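Local coordinates for p800 reaction center core protein (Heliobacterium modesticaldum, PDB 5V8K) that forms the core of a symmetric homodimeric photosynthetic reaction center, carrying bacteriochlorophyll g pigments and contributing cysteines to a [4Fe-4S] cluster, at residues H338-D343 against S466-A471. Sequence-based numbering, arbitrary orientation.
Sequences HNTIAD and SFVAVA. With GBF (Bacteriochlorophyll g), chain X.
D343 on helix 311-344 grips the loop 466-471 with both carboxylate oxygens. Its OD2 accepts a hydrogen bond from S466 OG at 2.7 Å, through the anti lone pair, and another from Y358 OH. With chi1 at 175°, S466 turns OG away from its own N and onto the carboxylate. The other oxygen, D343 OD1, accepts a hydrogen bond from A471 N at 2.8 Å. This donor comes from above the carboxylate plane, 56° out of it. The CB of D343 rests on V468 CG2 at 3.6 Å.

One helical turn earlier, T340 OG1 accepts a nearly straight hydrogen bond from F467 N at 2.8 Å and is also hydrogen-bonded to A336 O. The T340 and F467 side chains cross at about a right angle, with T340 OG1 3.2 Å from F467 CD2. F467 also touches a different bacteriochlorophyll g and a bacteriochlorophyll g'.

H338 does not touch the loop. Its ND1 binds the magnesium of a bacteriochlorophyll g at 2.5 Å. The end of helix 311-344, a helix predicted to cross the membrane, thus joins a connecting loop by two backbone-to-side-chain bonds and one between side chains. It also supplies a histidine as axial magnesium ligand, as is characteristic of (bacterio)chlorophyll sites in photosynthetic reaction centers.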
loop_
_atom_site.group_PDB
_atom_site.type_symbol
_atom_site.label_atom_id
_atom_site.label_comp_id
_atom_site.label_asym_id
_atom_site.label_seq_id
_atom_site.Cartn_x
_atom_site.Cartn_y
_atom_site.Cartn_z
ATOM N N HIS A 338 19.773 -11.492 0.225
ATOM C CA HIS A 338 20.954 -11.857 1.001
ATOM C C HIS A 338 21.904 -10.671 1.078
ATOM O O HIS A 338 22.306 -10.254 2.161
ATOM C CB HIS A 338 21.673 -13.057 0.394
ATOM C CG HIS A 338 23.109 -13.176 0.822
ATOM N ND1 HIS A 338 23.550 -14.119 1.718
ATOM C CD2 HIS A 338 24.205 -12.462 0.478
ATOM C CE1 HIS A 338 24.850 -13.992 1.899
ATOM N NE2 HIS A 338 25.270 -12.986 1.160
ATOM N N ASN A 339 22.238 -10.101 -0.079
ATOM C CA ASN A 339 23.091 -8.916 -0.132
ATOM C C ASN A 339 22.537 -7.743 0.667
ATOM O O ASN A 339 23.313 -6.964 1.233
ATOM C CB ASN A 339 23.289 -8.492 -1.573
ATOM C CG ASN A 339 24.248 -9.359 -2.287
ATOM O OD1 ASN A 339 24.895 -10.190 -1.664
ATOM N ND2 ASN A 339 24.357 -9.187 -3.610
ATOM N N THR A 340 21.213 -7.591 0.705
ATOM C CA THR A 340 20.594 -6.512 1.473
ATOM C C THR A 340 20.849 -6.709 2.956
ATOM O O THR A 340 21.220 -5.767 3.664
ATOM C CB THR A 340 19.080 -6.462 1.203
ATOM O OG1 THR A 340 18.833 -6.084 -0.148
ATOM C CG2 THR A 340 18.333 -5.466 2.088
ATOM N N ILE A 341 20.630 -7.942 3.433
ATOM C CA ILE A 341 20.859 -8.293 4.833
ATOM C C ILE A 341 22.315 -8.054 5.198
ATOM O O ILE A 341 22.617 -7.556 6.280
ATOM C CB ILE A 341 20.429 -9.749 5.092
ATOM C CG1 ILE A 341 18.907 -9.820 5.093
ATOM C CG2 ILE A 341 20.958 -10.297 6.416
ATOM C CD1 ILE A 341 18.423 -11.260 5.118
ATOM N N ALA A 342 23.231 -8.408 4.291
ATOM C CA ALA A 342 24.657 -8.157 4.461
ATOM C C ALA A 342 24.979 -6.651 4.551
ATOM O O ALA A 342 25.705 -6.224 5.450
ATOM C CB ALA A 342 25.421 -8.822 3.300
ATOM N N ASP A 343 24.464 -5.839 3.612
ATOM C CA ASP A 343 24.667 -4.387 3.648
ATOM C C ASP A 343 24.081 -3.767 4.917
ATOM O O ASP A 343 24.663 -2.849 5.492
ATOM C CB ASP A 343 24.041 -3.737 2.405
ATOM C CG ASP A 343 24.914 -3.820 1.169
ATOM O OD1 ASP A 343 26.157 -3.738 1.309
ATOM O OD2 ASP A 343 24.349 -3.992 0.047
ATOM N N SER A 466 21.463 -4.991 -4.471
ATOM C CA SER A 466 21.035 -4.872 -3.088
ATOM C C SER A 466 19.854 -3.913 -3.078
ATOM O O SER A 466 19.731 -3.073 -3.967
ATOM C CB SER A 466 22.195 -4.375 -2.198
ATOM O OG SER A 466 21.766 -4.148 -0.863
ATOM N N PHE A 467 18.985 -4.030 -2.062
ATOM C CA PHE A 467 17.889 -3.086 -1.936
ATOM C C PHE A 467 18.323 -1.803 -1.212
ATOM O O PHE A 467 17.615 -0.786 -1.295
ATOM C CB PHE A 467 16.671 -3.709 -1.195
ATOM C CG PHE A 467 16.118 -4.951 -1.823
ATOM C CD1 PHE A 467 16.027 -5.073 -3.193
ATOM C CD2 PHE A 467 15.707 -6.015 -1.025
ATOM C CE1 PHE A 467 15.520 -6.212 -3.766
ATOM C CE2 PHE A 467 15.195 -7.159 -1.585
ATOM C CZ PHE A 467 15.106 -7.264 -2.969
ATOM N N VAL A 468 19.446 -1.822 -0.497
ATOM C CA VAL A 468 19.972 -0.646 0.191
ATOM C C VAL A 468 21.330 -0.278 -0.376
ATOM O O VAL A 468 21.840 -0.967 -1.268
ATOM C CB VAL A 468 20.061 -0.867 1.709
ATOM C CG1 VAL A 468 18.683 -1.113 2.268
ATOM C CG2 VAL A 468 20.939 -2.025 2.025
ATOM N N ALA A 469 21.913 0.815 0.125
ATOM C CA ALA A 469 23.241 1.243 -0.297
ATOM C C ALA A 469 24.307 0.251 0.129
ATOM O O ALA A 469 24.238 -0.338 1.210
ATOM C CB ALA A 469 23.602 2.627 0.272
ATOM N N VAL A 470 25.294 0.075 -0.757
ATOM C CA VAL A 470 26.440 -0.783 -0.511
ATOM C C VAL A 470 27.188 -0.316 0.727
ATOM O O VAL A 470 27.562 0.858 0.839
ATOM C CB VAL A 470 27.371 -0.761 -1.729
ATOM C CG1 VAL A 470 28.588 -1.596 -1.472
ATOM C CG2 VAL A 470 26.665 -1.253 -2.978
ATOM N N ALA A 471 27.485 -1.251 1.631
ATOM C CA ALA A 471 28.210 -0.914 2.849
ATOM C C ALA A 471 29.719 -0.931 2.612
ATOM O O ALA A 471 30.219 -1.495 1.644
ATOM C CB ALA A 471 27.828 -1.878 3.970
HETATM MG MG GBF X . 22.516 -16.311 2.188
HETATM C CHA GBF X . 25.419 -16.931 4.036
HETATM C CHB GBF X . 23.979 -17.676 -0.442
HETATM C CHC GBF X . 19.394 -16.223 0.775
HETATM C CHD GBF X . 21.028 -15.271 5.307
HETATM N NA GBF X . 24.277 -17.209 1.893
HETATM C C1A GBF X . 25.375 -17.367 2.622
HETATM C C2A GBF X . 26.625 -17.982 2.038
HETATM C C3A GBF X . 26.214 -17.921 0.578
HETATM C C4A GBF X . 24.736 -17.586 0.687
HETATM C CMA GBF X . 27.005 -16.846 -0.189
HETATM C CAA GBF X . 27.030 -19.428 2.462
HETATM C CBA GBF X . 25.833 -20.358 2.482
HETATM C CGA GBF X . 26.233 -21.769 2.875
HETATM O O1A GBF X . 27.388 -22.046 3.185
HETATM O O2A GBF X . 25.197 -22.797 2.967
HETATM N NB GBF X . 21.807 -16.831 0.361
HETATM C C1B GBF X . 22.534 -17.369 -0.623
HETATM C C2B GBF X . 21.703 -17.515 -1.746
HETATM C C3B GBF X . 20.426 -17.120 -1.381
HETATM C C4B GBF X . 20.525 -16.735 -0.033
HETATM C CMB GBF X . 22.144 -18.004 -3.095
HETATM C CAB GBF X . 19.213 -17.092 -2.240
HETATM C CBB GBF X . 19.100 -17.281 -3.552
HETATM N NC GBF X . 20.663 -15.825 2.899
HETATM C C1C GBF X . 19.526 -15.849 2.206
HETATM C C2C GBF X . 18.205 -15.458 2.743
HETATM C C3C GBF X . 18.853 -15.249 4.047
HETATM C C4C GBF X . 20.216 -15.415 4.096
HETATM C CMC GBF X . 17.803 -14.127 2.067
HETATM C CAC GBF X . 18.133 -14.801 5.269
HETATM C CBC GBF X . 16.642 -14.583 5.243
HETATM N ND GBF X . 22.926 -16.209 4.152
HETATM C C1D GBF X . 22.444 -15.696 5.275
HETATM C C2D GBF X . 23.368 -15.490 6.581
HETATM C C3D GBF X . 24.433 -16.033 5.890
HETATM C C4D GBF X . 24.229 -16.450 4.552
HETATM C CMD GBF X . 23.210 -14.963 7.978
HETATM C CAD GBF X . 25.779 -16.501 6.313
HETATM O OBD GBF X . 26.543 -16.139 7.267
HETATM C CBD GBF X . 26.450 -17.047 5.106
HETATM C CGD GBF X . 27.688 -16.301 4.728
HETATM O O1D GBF X . 27.689 -15.206 4.177
HETATM O O2D GBF X . 28.955 -16.906 4.980
HETATM C CED GBF X . 30.100 -16.064 4.930
#